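Local coordinates for protein adenosyl-chloride synthase (Thermotoga maritima, PDB 2ZBV) that binds adenosine between subunits and probably cleaves S-adenosyl-L-methionine, with chloride or water as the attacking group, at residues F4-G9 with H13-A18; V21-R24 with E30-D33. One frame throughout, in Å; residues are numbered along the deposited sequence.

Interaction 1: F4-G9 with H13-A18; sequences FLTDWG and HYVGVA. With ADN (adenosine), chain D.
Strand 4-6 and helix 14-18 run roughly antiparallel but well askew, their short axes at 144° and 11.2 Å apart, with Trp8 and Tyr14 the closest backbone pair. The indole of Trp8 bridges the two segments and turns its benzo edge to the helix: CZ3 lies 3.6 Å from Ala18 CB, and CE3 3.7 Å from Tyr14 CB. The methyl CG2 of Thr6 rests over the centre of one indole face, while Thr6 OG1, also hydrogen-bonded to His36 ND1, accepts from Trp8 N in an ST turn (3.0 Å, N-H...O 166°), fixing the backbone behind the ring. With CG anti to the carbonyl carbon (chi1 -54°), Trp8 spans from helix to ligand, NE1 3.5 Å from O3' of adenosine in the ring plane. Asp7 takes both ribose hydroxyls, O3' donating to OD1 and O2' to OD2. A leucine in place of Trp8 would probably leave a gap beside Ala18 and take away the indole edge beside O3'. The methyls of Val15 divide the work, CG1 against Phe4 CE2 and CG2 against Trp8 CE3 and Gly9 O. On the strand, Phe4 CZ meets Ala18 CB at 3.9 Å. One water joins the backbones, donating to Gly9 O (2.6 Å) and accepting from Val15 N. Strand 62-66 touches Phe4 and Trp8, strand 31-33 flanks Phe4, and the second subunit closes over the loop, its Asp178 bonded to Tyr14 OH.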
loop_
_atom_site.group_PDB
_atom_site.type_symbol
_atom_site.label_atom_id
_atom_site.label_comp_id
_atom_site.label_asym_id
_atom_site.label_seq_id
_atom_site.Cartn_x
_atom_site.Cartn_y
_atom_site.Cartn_z
ATOM N N PHE A 4 -7.706 -10.219 3.251
ATOM C CA PHE A 4 -6.302 -10.478 3.596
ATOM C C PHE A 4 -5.751 -9.533 4.676
ATOM O O PHE A 4 -5.735 -8.312 4.494
ATOM C CB PHE A 4 -5.505 -10.356 2.285
ATOM C CG PHE A 4 -4.173 -11.080 2.263
ATOM C CD1 PHE A 4 -3.750 -11.879 3.325
ATOM C CD2 PHE A 4 -3.335 -10.938 1.150
ATOM C CE1 PHE A 4 -2.502 -12.529 3.281
ATOM C CE2 PHE A 4 -2.086 -11.579 1.092
ATOM C CZ PHE A 4 -1.672 -12.377 2.167
ATOM N N LEU A 5 -5.289 -10.106 5.791
ATOM C CA LEU A 5 -4.749 -9.327 6.916
ATOM C C LEU A 5 -3.429 -9.931 7.442
ATOM O O LEU A 5 -3.379 -11.113 7.778
ATOM C CB LEU A 5 -5.796 -9.289 8.039
ATOM C CG LEU A 5 -5.523 -8.639 9.402
ATOM C CD1 LEU A 5 -5.097 -7.195 9.230
ATOM C CD2 LEU A 5 -6.805 -8.695 10.243
ATOM N N THR A 6 -2.368 -9.121 7.510
ATOM C CA THR A 6 -1.061 -9.588 7.998
ATOM C C THR A 6 -0.235 -8.452 8.620
ATOM O O THR A 6 -0.659 -7.296 8.649
ATOM C CB THR A 6 -0.167 -10.159 6.861
ATOM O OG1 THR A 6 0.412 -9.072 6.125
ATOM C CG2 THR A 6 -0.973 -11.049 5.892
ATOM N N ASP A 7 0.960 -8.807 9.093
ATOM C CA ASP A 7 1.904 -7.854 9.666
ATOM C C ASP A 7 3.152 -7.880 8.777
ATOM O O ASP A 7 4.237 -7.504 9.209
ATOM C CB ASP A 7 2.269 -8.258 11.109
ATOM C CG ASP A 7 2.961 -9.626 11.191
ATOM O OD1 ASP A 7 2.805 -10.437 10.254
ATOM O OD2 ASP A 7 3.645 -9.901 12.202
ATOM N N TRP A 8 2.986 -8.313 7.526
ATOM C CA TRP A 8 4.115 -8.430 6.604
ATOM C C TRP A 8 4.638 -7.125 6.010
ATOM O O TRP A 8 5.804 -7.046 5.637
ATOM C CB TRP A 8 3.782 -9.382 5.451
ATOM C CG TRP A 8 3.304 -10.750 5.864
ATOM C CD1 TRP A 8 3.244 -11.263 7.131
ATOM C CD2 TRP A 8 2.715 -11.732 5.008
ATOM N NE1 TRP A 8 2.639 -12.497 7.115
ATOM C CE2 TRP A 8 2.304 -12.809 5.824
ATOM C CE3 TRP A 8 2.489 -11.802 3.625
ATOM C CZ2 TRP A 8 1.672 -13.949 5.304
ATOM C CZ3 TRP A 8 1.858 -12.937 3.105
ATOM C CH2 TRP A 8 1.458 -13.993 3.946
ATOM N N GLY A 9 3.784 -6.116 5.919
ATOM C CA GLY A 9 4.196 -4.841 5.348
ATOM C C GLY A 9 4.078 -4.875 3.831
ATOM O O GLY A 9 4.166 -5.936 3.230
ATOM N N HIS A 13 8.227 -8.232 -0.534
ATOM C CA HIS A 13 7.543 -8.954 -1.603
ATOM C C HIS A 13 6.673 -10.095 -1.069
ATOM O O HIS A 13 6.047 -10.823 -1.844
ATOM C CB HIS A 13 8.572 -9.532 -2.584
ATOM C CG HIS A 13 9.477 -10.559 -1.974
ATOM N ND1 HIS A 13 10.623 -10.226 -1.285
ATOM C CD2 HIS A 13 9.378 -11.908 -1.913
ATOM C CE1 HIS A 13 11.194 -11.326 -0.825
ATOM N NE2 HIS A 13 10.458 -12.361 -1.191
ATOM N N TYR A 14 6.621 -10.248 0.250
ATOM C CA TYR A 14 5.848 -11.327 0.851
ATOM C C TYR A 14 4.377 -11.314 0.471
ATOM O O TYR A 14 3.813 -12.342 0.095
ATOM C CB TYR A 14 5.970 -11.285 2.377
ATOM C CG TYR A 14 7.399 -11.297 2.885
ATOM C CD1 TYR A 14 8.347 -12.154 2.330
ATOM C CD2 TYR A 14 7.786 -10.483 3.950
ATOM C CE1 TYR A 14 9.650 -12.205 2.824
ATOM C CE2 TYR A 14 9.087 -10.524 4.459
ATOM C CZ TYR A 14 10.014 -11.389 3.892
ATOM O OH TYR A 14 11.301 -11.442 4.393
ATOM N N VAL A 15 3.746 -10.155 0.574
ATOM C CA VAL A 15 2.336 -10.079 0.239
ATOM C C VAL A 15 2.108 -10.498 -1.209
ATOM O O VAL A 15 1.215 -11.293 -1.496
ATOM C CB VAL A 15 1.790 -8.658 0.464
ATOM C CG1 VAL A 15 0.410 -8.529 -0.156
ATOM C CG2 VAL A 15 1.727 -8.373 1.965
ATOM N N GLY A 16 2.931 -9.976 -2.113
ATOM C CA GLY A 16 2.791 -10.316 -3.519
ATOM C C GLY A 16 2.936 -11.798 -3.839
ATOM O O GLY A 16 2.178 -12.325 -4.654
ATOM N N VAL A 17 3.898 -12.484 -3.219
ATOM C CA VAL A 17 4.073 -13.910 -3.515
ATOM C C VAL A 17 2.901 -14.741 -3.017
ATOM O O VAL A 17 2.541 -15.731 -3.640
ATOM C CB VAL A 17 5.402 -14.479 -2.937
ATOM C CG1 VAL A 17 6.582 -13.818 -3.620
ATOM C CG2 VAL A 17 5.478 -14.259 -1.443
ATOM N N ALA A 18 2.309 -14.338 -1.893
ATOM C CA ALA A 18 1.153 -15.040 -1.350
ATOM C C ALA A 18 -0.024 -14.852 -2.303
ATOM O O ALA A 18 -0.820 -15.771 -2.510
ATOM C CB ALA A 18 0.791 -14.499 0.021
HETATM O "O5'" ADN D . 5.503 -16.465 8.310
HETATM C "C5'" ADN D . 5.076 -15.104 8.441
HETATM C "C4'" ADN D . 5.172 -14.681 9.905
HETATM O "O4'" ADN D . 6.542 -14.734 10.405
HETATM C "C3'" ADN D . 4.697 -13.228 10.144
HETATM O "O3'" ADN D . 3.302 -13.193 10.439
HETATM C "C2'" ADN D . 5.593 -12.759 11.312
HETATM O "O2'" ADN D . 4.822 -12.423 12.466
HETATM C "C1'" ADN D . 6.548 -13.917 11.594
HETATM N N9 ADN D . 7.902 -13.399 11.861
HETATM C C8 ADN D . 8.732 -12.782 10.949
HETATM N N7 ADN D . 9.851 -12.442 11.513
HETATM C C5 ADN D . 9.823 -12.811 12.812
HETATM C C6 ADN D . 10.731 -12.705 13.903
HETATM N N6 ADN D . 11.974 -12.108 13.734
HETATM N N1 ADN D . 10.354 -13.199 15.104
HETATM C C2 ADN D . 9.153 -13.784 15.289
HETATM N N3 ADN D . 8.273 -13.903 14.290
HETATM C C4 ADN D . 8.564 -13.436 13.055
HETATM O O HOH W 1 5.101 -7.905 1.846
#

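Interaction 2: V21-R24 with E30-D33; sequences VIKR and EIID
Ile22 on the helix and Ile31 on the strand reach toward each other tip to tip, and the delta methyl of Ile31 makes nearly all of the contact. Its CD1 lies 3.7 Å from Ile22 CG2 and 3.9 Å from Ile22 CD1, so the methyl is set against both branches of the partner rather than one. In Ile31 a chi1 of -53° keeps CG1 beside the backbone N, and an extended chi2 of 172° carries the methyl out to the helix. The backbones stay well apart, the CA atoms of Ile22 and Ile31 being 8.7 Å from each other. Helix 14-25 is the crossover helix of a beta-alpha-beta unit between the parallel strands 2-6 and 31-33, and here its C-terminal part packs on the second of them. Ile2 and helix 127-140, through Ala133 and Ala137, also pack against Ile22. On the looser, more polar side Lys23 runs past with only CE within 4.4 Å of Ile31 CD1. Its ammonium bonds to Ala29 O and forms a salt bridge with Glu30 of the second subunit. A water accepts from Ile31 N at 2.8 Å and, weakly, from Lys23 NZ at 3.4 Å. Lys23 NZ and Glu30 OE2 of the same chain stay 6.1 Å apart, and that Glu30 instead pairs through OE1 with Lys23 of the third subunit.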
loop_
_atom_site.group_PDB
_atom_site.type_symbol
_atom_site.label_atom_id
_atom_site.label_comp_id
_atom_site.label_asym_id
_atom_site.label_seq_id
_atom_site.Cartn_x
_atom_site.Cartn_y
_atom_site.Cartn_z
ATOM N N VAL A 21 0.411 -17.104 -5.268
ATOM C CA VAL A 21 0.046 -18.476 -4.940
ATOM C C VAL A 21 -1.470 -18.655 -4.996
ATOM O O VAL A 21 -1.968 -19.652 -5.515
ATOM C CB VAL A 21 0.551 -18.861 -3.536
ATOM C CG1 VAL A 21 -0.117 -20.149 -3.074
ATOM C CG2 VAL A 21 2.075 -19.033 -3.562
ATOM N N ILE A 22 -2.199 -17.683 -4.456
ATOM C CA ILE A 22 -3.651 -17.733 -4.457
ATOM C C ILE A 22 -4.200 -17.711 -5.883
ATOM O O ILE A 22 -5.052 -18.528 -6.241
ATOM C CB ILE A 22 -4.245 -16.539 -3.676
ATOM C CG1 ILE A 22 -3.886 -16.665 -2.194
ATOM C CG2 ILE A 22 -5.773 -16.485 -3.876
ATOM C CD1 ILE A 22 -4.361 -15.493 -1.349
ATOM N N LYS A 23 -3.695 -16.782 -6.691
ATOM C CA LYS A 23 -4.133 -16.623 -8.076
ATOM C C LYS A 23 -3.733 -17.779 -8.989
ATOM O O LYS A 23 -4.323 -17.967 -10.057
ATOM C CB LYS A 23 -3.584 -15.315 -8.649
ATOM C CG LYS A 23 -4.235 -14.065 -8.082
ATOM C CD LYS A 23 -5.676 -13.941 -8.557
ATOM C CE LYS A 23 -6.263 -12.585 -8.204
ATOM N NZ LYS A 23 -7.599 -12.400 -8.838
ATOM N N ARG A 24 -2.719 -18.536 -8.579
ATOM C CA ARG A 24 -2.270 -19.682 -9.363
ATOM C C ARG A 24 -3.303 -20.775 -9.140
ATOM O O ARG A 24 -3.656 -21.508 -10.064
ATOM C CB ARG A 24 -0.884 -20.157 -8.899
ATOM C CG ARG A 24 0.232 -19.160 -9.186
ATOM C CD ARG A 24 1.584 -19.588 -8.606
ATOM N NE ARG A 24 2.143 -20.736 -9.319
ATOM C CZ ARG A 24 3.387 -21.184 -9.170
ATOM N NH1 ARG A 24 4.223 -20.584 -8.328
ATOM N NH2 ARG A 24 3.799 -22.236 -9.867
ATOM N N GLU A 30 -10.918 -13.213 -5.692
ATOM C CA GLU A 30 -10.989 -11.784 -5.420
ATOM C C GLU A 30 -10.335 -11.545 -4.062
ATOM O O GLU A 30 -10.875 -11.928 -3.026
ATOM C CB GLU A 30 -12.445 -11.308 -5.372
ATOM C CG GLU A 30 -12.583 -9.814 -5.122
ATOM C CD GLU A 30 -12.023 -8.986 -6.266
ATOM O OE1 GLU A 30 -12.577 -9.071 -7.383
ATOM O OE2 GLU A 30 -11.030 -8.256 -6.049
ATOM N N ILE A 31 -9.176 -10.903 -4.075
ATOM C CA ILE A 31 -8.437 -10.638 -2.848
ATOM C C ILE A 31 -8.545 -9.178 -2.428
ATOM O O ILE A 31 -8.160 -8.279 -3.168
ATOM C CB ILE A 31 -6.944 -10.984 -3.029
ATOM C CG1 ILE A 31 -6.804 -12.419 -3.552
ATOM C CG2 ILE A 31 -6.204 -10.831 -1.703
ATOM C CD1 ILE A 31 -5.376 -12.799 -3.942
ATOM N N ILE A 32 -9.086 -8.945 -1.244
ATOM C CA ILE A 32 -9.202 -7.582 -0.744
ATOM C C ILE A 32 -8.318 -7.475 0.478
ATOM O O ILE A 32 -8.494 -8.202 1.438
ATOM C CB ILE A 32 -10.640 -7.223 -0.344
ATOM C CG1 ILE A 32 -11.557 -7.348 -1.570
ATOM C CG2 ILE A 32 -10.666 -5.799 0.239
ATOM C CD1 ILE A 32 -12.973 -6.835 -1.352
ATOM N N ASP A 33 -7.346 -6.578 0.415
ATOM C CA ASP A 33 -6.437 -6.371 1.528
ATOM C C ASP A 33 -7.142 -5.568 2.613
ATOM O O ASP A 33 -7.707 -4.510 2.351
ATOM C CB ASP A 33 -5.197 -5.610 1.060
ATOM C CG ASP A 33 -4.369 -6.397 0.052
ATOM O OD1 ASP A 33 -3.811 -5.768 -0.870
ATOM O OD2 ASP A 33 -4.264 -7.637 0.186
HETATM O O HOH W 2 -7.892 -10.022 -6.410
#

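Interactions 1 and 2 are successive contacts of one beta-alpha-beta unit: helix 14-25 meets strand 2-6 and its following loop near its start, and strand 31-33 near its end. Their centres are 11 Å apart. Phe4 joins them, its N lying 2.8 Å from Ile32 O in a probable hydrogen bond between the neighbouring strands, and its ring atom CD2 packing 4.0 Å from Ile31 CG2. Interaction 1 supplies Asp7 and Trp8 to the adenosine site, whereas the side chain of Ile22 in interaction 2 is about 14 Å from the nucleoside and about 8 Å from that of Trp8. Both contacts touch the second subunit, which contributes Asn182, Val242 and Leu244 to the same adenosine.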